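Extracellular subtilisin-like serine proteinase (Vibrio sp. PA-44, PDB 1SH7) probably acts as a calcium-dependent serine endopeptidase of the subtilisin family, secreted by a psychrotrophic bacterium and adapted to work in the cold. Local coordinates at residues A[80-85]-A[211-216]; A[139-144]-A[168-173]. All blocks are in the same frame, centred on the assembly; numbering follows the deposited sequence. Where two conformers were deposited one is given.

Contact 1: residues A[80-85]-A[211-216]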
loop_
_atom_site.group_PDB
_atom_site.type_symbol
_atom_site.label_atom_id
_atom_site.label_comp_id
_atom_site.label_asym_id
_atom_site.label_seq_id
_atom_site.Cartn_x
_atom_site.Cartn_y
_atom_site.Cartn_z
ATOM N N GLY A 80 7.771 5.577 6.872
ATOM C CA GLY A 80 8.759 5.582 7.933
ATOM C C GLY A 80 10.126 6.008 7.462
ATOM O O GLY A 80 10.552 5.673 6.371
ATOM N N SER A 81 10.831 6.759 8.304
ATOM C CA SER A 81 12.188 7.205 7.973
ATOM C C SER A 81 13.173 6.055 7.634
ATOM O O SER A 81 13.898 6.125 6.639
ATOM C CB SER A 81 12.743 7.993 9.153
ATOM O OG SER A 81 14.037 8.446 8.871
ATOM N N GLN A 82 13.225 5.016 8.464
ATOM C CA GLN A 82 14.203 3.947 8.247
ATOM C C GLN A 82 13.642 2.904 7.299
ATOM O O GLN A 82 14.358 2.383 6.452
ATOM C CB GLN A 82 14.584 3.234 9.550
ATOM C CG GLN A 82 15.388 4.046 10.559
ATOM C CD GLN A 82 15.889 3.151 11.699
ATOM O OE1 GLN A 82 15.219 3.004 12.729
ATOM N NE2 GLN A 82 17.029 2.515 11.487
ATOM N N TYR A 83 12.362 2.571 7.479
ATOM C CA TYR A 83 11.800 1.412 6.825
ATOM C C TYR A 83 10.701 1.729 5.819
ATOM O O TYR A 83 10.027 0.821 5.366
ATOM C CB TYR A 83 11.291 0.424 7.893
ATOM C CG TYR A 83 12.366 0.018 8.861
ATOM C CD1 TYR A 83 12.203 0.200 10.241
ATOM C CD2 TYR A 83 13.616 -0.444 8.394
ATOM C CE1 TYR A 83 13.211 -0.174 11.130
ATOM C CE2 TYR A 83 14.632 -0.820 9.289
ATOM C CZ TYR A 83 14.421 -0.681 10.638
ATOM O OH TYR A 83 15.401 -1.041 11.513
ATOM N N GLY A 84 10.576 2.989 5.400
ATOM C CA GLY A 84 9.524 3.346 4.460
ATOM C C GLY A 84 10.037 3.741 3.099
ATOM O O GLY A 84 11.226 4.100 2.920
ATOM N N VAL A 85 9.114 3.728 2.141
ATOM C CA VAL A 85 9.404 4.045 0.731
ATOM C C VAL A 85 9.546 5.560 0.474
ATOM O O VAL A 85 10.435 6.007 -0.266
ATOM C CB VAL A 85 8.295 3.448 -0.145
ATOM C CG1 VAL A 85 8.430 3.838 -1.585
ATOM C CG2 VAL A 85 8.268 1.910 -0.006
ATOM N N GLY A 211 5.465 1.467 19.795
ATOM C CA GLY A 211 6.644 2.300 19.676
ATOM C C GLY A 211 7.905 1.615 19.197
ATOM O O GLY A 211 8.892 2.294 18.882
ATOM N N GLY A 212 7.873 0.296 19.103
ATOM C CA GLY A 212 8.968 -0.517 18.607
ATOM C C GLY A 212 8.716 -0.968 17.158
ATOM O O GLY A 212 8.146 -0.208 16.331
ATOM N N TYR A 213 9.113 -2.193 16.846
ATOM C CA TYR A 213 9.056 -2.729 15.480
ATOM C C TYR A 213 8.576 -4.157 15.467
ATOM O O TYR A 213 8.540 -4.816 16.489
ATOM C CB TYR A 213 10.419 -2.607 14.787
ATOM C CG TYR A 213 10.885 -1.167 14.754
ATOM C CD1 TYR A 213 10.534 -0.341 13.725
ATOM C CD2 TYR A 213 11.648 -0.626 15.792
ATOM C CE1 TYR A 213 10.912 0.997 13.706
ATOM C CE2 TYR A 213 12.032 0.706 15.784
ATOM C CZ TYR A 213 11.641 1.518 14.747
ATOM O OH TYR A 213 11.976 2.833 14.672
ATOM N N LYS A 214 8.155 -4.623 14.295
ATOM C CA LYS A 214 7.700 -6.004 14.114
ATOM C C LYS A 214 7.921 -6.391 12.662
ATOM O O LYS A 214 7.909 -5.545 11.782
ATOM C CB LYS A 214 6.224 -6.153 14.468
ATOM C CG LYS A 214 5.821 -7.589 14.826
ATOM C CD LYS A 214 4.352 -7.658 15.260
ATOM C CE LYS A 214 3.953 -8.996 15.911
ATOM N NZ LYS A 214 2.961 -9.751 15.099
ATOM N N THR A 215 8.206 -7.657 12.446
ATOM C CA THR A 215 8.424 -8.197 11.108
ATOM C C THR A 215 7.259 -9.135 10.815
ATOM O O THR A 215 7.043 -10.138 11.511
ATOM C CB THR A 215 9.771 -8.926 11.041
ATOM O OG1 THR A 215 10.844 -7.983 11.264
ATOM C CG2 THR A 215 9.996 -9.453 9.643
ATOM N N ILE A 216 6.459 -8.802 9.814
ATOM C CA ILE A 216 5.345 -9.653 9.456
ATOM C C ILE A 216 5.187 -9.774 7.948
ATOM O O ILE A 216 5.829 -9.061 7.185
ATOM C CB ILE A 216 4.021 -9.133 10.123
ATOM C CG1 ILE A 216 3.782 -7.671 9.777
ATOM C CG2 ILE A 216 4.088 -9.299 11.648
ATOM C CD1 ILE A 216 2.518 -7.060 10.439
#
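Tyr83 and Tyr213 meet through matching first torsions: in each, CG lies anti to the carbonyl carbon and beside the backbone N (chi1 -57° and -58°), which sends the two rings into the gap between segments whose nearest CA atoms, those of this same pair, are 10.0 Å apart. The result is an offset edge-to-face pair. The CD1-CE1 edge of Tyr83 is directed at the face of Tyr213, the ring centroids are 5.5 Å apart and the planes stand at 84°. The offset shows in the closest approach: Tyr83 CE1 lies 3.6 Å from Tyr213 CE1 and 3.7 Å from Tyr213 CD1, displaced to that side of the ring instead of centred on it.

Gln82 backs the pair: its CB sits 3.7 Å above the plane of the Tyr83 ring, over the centre, and its extended chain brings OE1 to 3.8 Å from Tyr213 OH, a distance of mere proximity. Each phenol hydroxyl has a hydrogen-bond partner outside the pair, Glu45 for Tyr213 OH and Lys205 for Tyr83 OH, which restricts where the ring can swing. The Glu46 carboxylate accepts from the backbone N of Gln82 through OE2 and of Tyr83 through OE1.

The contact lies at the surface, joining the loop between helix 70-79 and strand 90-95 to the start of strand 213-216, which pairs antiparallel with strand 204-207.

Contact 2: residues A[139-144]-A[168-173]. With CA (calcium ion), chain C.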
loop_
_atom_site.group_PDB
_atom_site.type_symbol
_atom_site.label_atom_id
_atom_site.label_comp_id
_atom_site.label_asym_id
_atom_site.label_seq_id
_atom_site.Cartn_x
_atom_site.Cartn_y
_atom_site.Cartn_z
ATOM N N SER A 139 -18.590 -0.185 -4.426
ATOM C CA SER A 139 -19.150 1.058 -4.964
ATOM C C SER A 139 -18.562 2.302 -4.290
ATOM O O SER A 139 -18.241 3.298 -4.965
ATOM C CB SER A 139 -20.684 1.030 -4.873
ATOM O OG SER A 139 -21.168 0.009 -5.729
ATOM N N ALA A 140 -18.374 2.248 -2.982
ATOM C CA ALA A 140 -17.731 3.343 -2.252
ATOM C C ALA A 140 -16.278 3.548 -2.699
ATOM O O ALA A 140 -15.833 4.686 -2.844
ATOM C CB ALA A 140 -17.777 3.075 -0.758
ATOM N N VAL A 141 -15.543 2.459 -2.942
ATOM C CA VAL A 141 -14.154 2.579 -3.352
ATOM C C VAL A 141 -14.107 3.138 -4.750
ATOM O O VAL A 141 -13.340 4.073 -5.018
ATOM C CB VAL A 141 -13.409 1.241 -3.232
ATOM C CG1 VAL A 141 -12.047 1.286 -3.907
ATOM C CG2 VAL A 141 -13.273 0.911 -1.768
ATOM N N GLN A 142 -14.973 2.622 -5.613
ATOM C CA GLN A 142 -15.059 3.102 -6.987
ATOM C C GLN A 142 -15.362 4.584 -7.033
ATOM O O GLN A 142 -14.799 5.311 -7.856
ATOM C CB GLN A 142 -16.117 2.314 -7.726
ATOM C CG GLN A 142 -16.178 2.548 -9.207
ATOM C CD GLN A 142 -16.948 1.405 -9.865
ATOM O OE1 GLN A 142 -18.158 1.510 -10.042
ATOM N NE2 GLN A 142 -16.248 0.279 -10.156
ATOM N N GLY A 143 -16.257 5.021 -6.153
ATOM C CA GLY A 143 -16.608 6.408 -5.979
ATOM C C GLY A 143 -15.474 7.311 -5.520
ATOM O O GLY A 143 -15.311 8.406 -6.050
ATOM N N ALA A 144 -14.686 6.864 -4.545
ATOM C CA ALA A 144 -13.559 7.636 -4.042
ATOM C C ALA A 144 -12.488 7.782 -5.121
ATOM O O ALA A 144 -11.891 8.844 -5.267
ATOM C CB ALA A 144 -13.003 6.993 -2.779
ATOM N N ALA A 168 -10.546 -5.827 -2.966
ATOM C CA ALA A 168 -9.538 -6.230 -3.983
ATOM C C ALA A 168 -10.031 -6.299 -5.422
ATOM O O ALA A 168 -9.295 -5.986 -6.382
ATOM C CB ALA A 168 -8.948 -7.581 -3.624
ATOM N N ARG A 169 -11.254 -6.769 -5.592
ATOM C CA ARG A 169 -11.757 -7.031 -6.923
ATOM C C ARG A 169 -12.183 -5.775 -7.690
ATOM O O ARG A 169 -12.396 -5.857 -8.890
ATOM C CB ARG A 169 -12.890 -8.041 -6.862
ATOM C CG ARG A 169 -14.172 -7.526 -6.226
ATOM C CD ARG A 169 -15.208 -8.599 -6.180
ATOM N NE ARG A 169 -16.500 -8.087 -5.799
ATOM C CZ ARG A 169 -17.620 -8.304 -6.461
ATOM N NH1 ARG A 169 -17.628 -9.022 -7.592
ATOM N NH2 ARG A 169 -18.751 -7.806 -5.973
ATOM N N VAL A 170 -12.276 -4.620 -7.025
ATOM C CA VAL A 170 -12.689 -3.365 -7.715
ATOM C C VAL A 170 -11.753 -3.066 -8.874
ATOM O O VAL A 170 -10.561 -2.773 -8.646
ATOM C CB VAL A 170 -12.700 -2.170 -6.749
ATOM C CG1 VAL A 170 -12.883 -0.835 -7.501
ATOM C CG2 VAL A 170 -13.806 -2.315 -5.718
ATOM N N PRO A 171 -12.227 -3.172 -10.118
ATOM C CA PRO A 171 -11.310 -3.020 -11.241
ATOM C C PRO A 171 -10.414 -1.788 -11.156
ATOM O O PRO A 171 -9.217 -1.945 -11.336
ATOM C CB PRO A 171 -12.251 -2.998 -12.451
ATOM C CG PRO A 171 -13.410 -3.871 -11.997
ATOM C CD PRO A 171 -13.591 -3.521 -10.585
ATOM N N SER A 172 -10.929 -0.612 -10.813
ATOM C CA SER A 172 -10.128 0.633 -10.906
ATOM C C SER A 172 -9.156 0.883 -9.735
ATOM O O SER A 172 -8.408 1.847 -9.707
ATOM C CB SER A 172 -11.031 1.838 -11.166
ATOM O OG SER A 172 -11.875 2.066 -10.068
ATOM N N GLY A 173 -9.162 -0.037 -8.790
ATOM C CA GLY A 173 -8.204 -0.069 -7.719
ATOM C C GLY A 173 -6.947 -0.723 -8.212
ATOM O O GLY A 173 -6.950 -1.430 -9.213
HETATM CA CA CA C . -7.003 -2.975 -11.026
HETATM O O HOH W 1 -13.828 0.083 -11.013
HETATM O O HOH W 2 -13.731 4.394 -10.283
HETATM O O HOH W 3 -8.231 -4.020 -9.171
HETATM O O HOH W 4 -6.268 -1.083 -12.178
HETATM O O HOH W 5 -7.763 -3.417 -13.411
HETATM O O HOH W 6 -7.002 -5.332 -11.374
#
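Gln142 and Ser172 have the nearest CA atoms across the contact, 6.8 Å apart, where one side of helix 135-146 faces a type I turn from Val170 to Gly173 that is closed by the bond from Gly173 N to Val170 O (3.1 Å).

The direct contacts are van der Waals and long. Val141 CG1 meets Val170 CG1 at 4.3 Å, methyl to methyl, and both valines are buried; Phe151 of strand 150-154 and Pro167 also touch Val141. The same Val170 methyl lies near the amide end of Gln142, whose first two torsions are both anti (chi1 -171°, chi2 162°), so that the chain extends far enough to place the amide there.

Polar linkage runs through two waters that meet at Ser172 OG. Water 1 accepts from Gln142 NE2 at 2.6 Å and bonds Ser172 OG, while water 2 donates to Gln142 O at 2.8 Å and reaches the same hydroxyl. A single serine oxygen is thereby tied to both the side chain and the backbone of one helical residue, at an exposed margin beside the buried valines.

Beyond the turn, Pro171 O and Gly173 O bind a calcium ion at 2.5 and 2.4 Å, with four waters and Asp196 also in its shell. One of those waters, water 3, donates to Val170 O, joining the turn's closing carbonyl to the coordination sphere. Two main-chain carbonyls, a carboxylate and waters are consistent with the strong calcium site of proteinase K-like subtilases, here set in a turn packed against helix 135-146 just ahead of strand 174-179.

In the fold
Contact 1 and contact 2 lie on opposite sides of the chain's centre, 28 Å between centres and about 17 Å at their nearest atoms, so neither touches the other. Along the chain, contact 2 is nested within the loop that contact 1 closes: 139-144 and 168-173 both fall between 80-85 and 211-216. Both adjoin elements of the seven-stranded parallel sheet. Contact 1 ties the loop leading into strand 90-95 to a small two-stranded antiparallel sheet, whereas contact 2 lies beside strands 150-154 and 174-179, neighbours in the sheet. Two separate parts of one subtilase domain are thus joined by different means, an aromatic pair in one, a valine pair with water bridges beside a calcium site in the other.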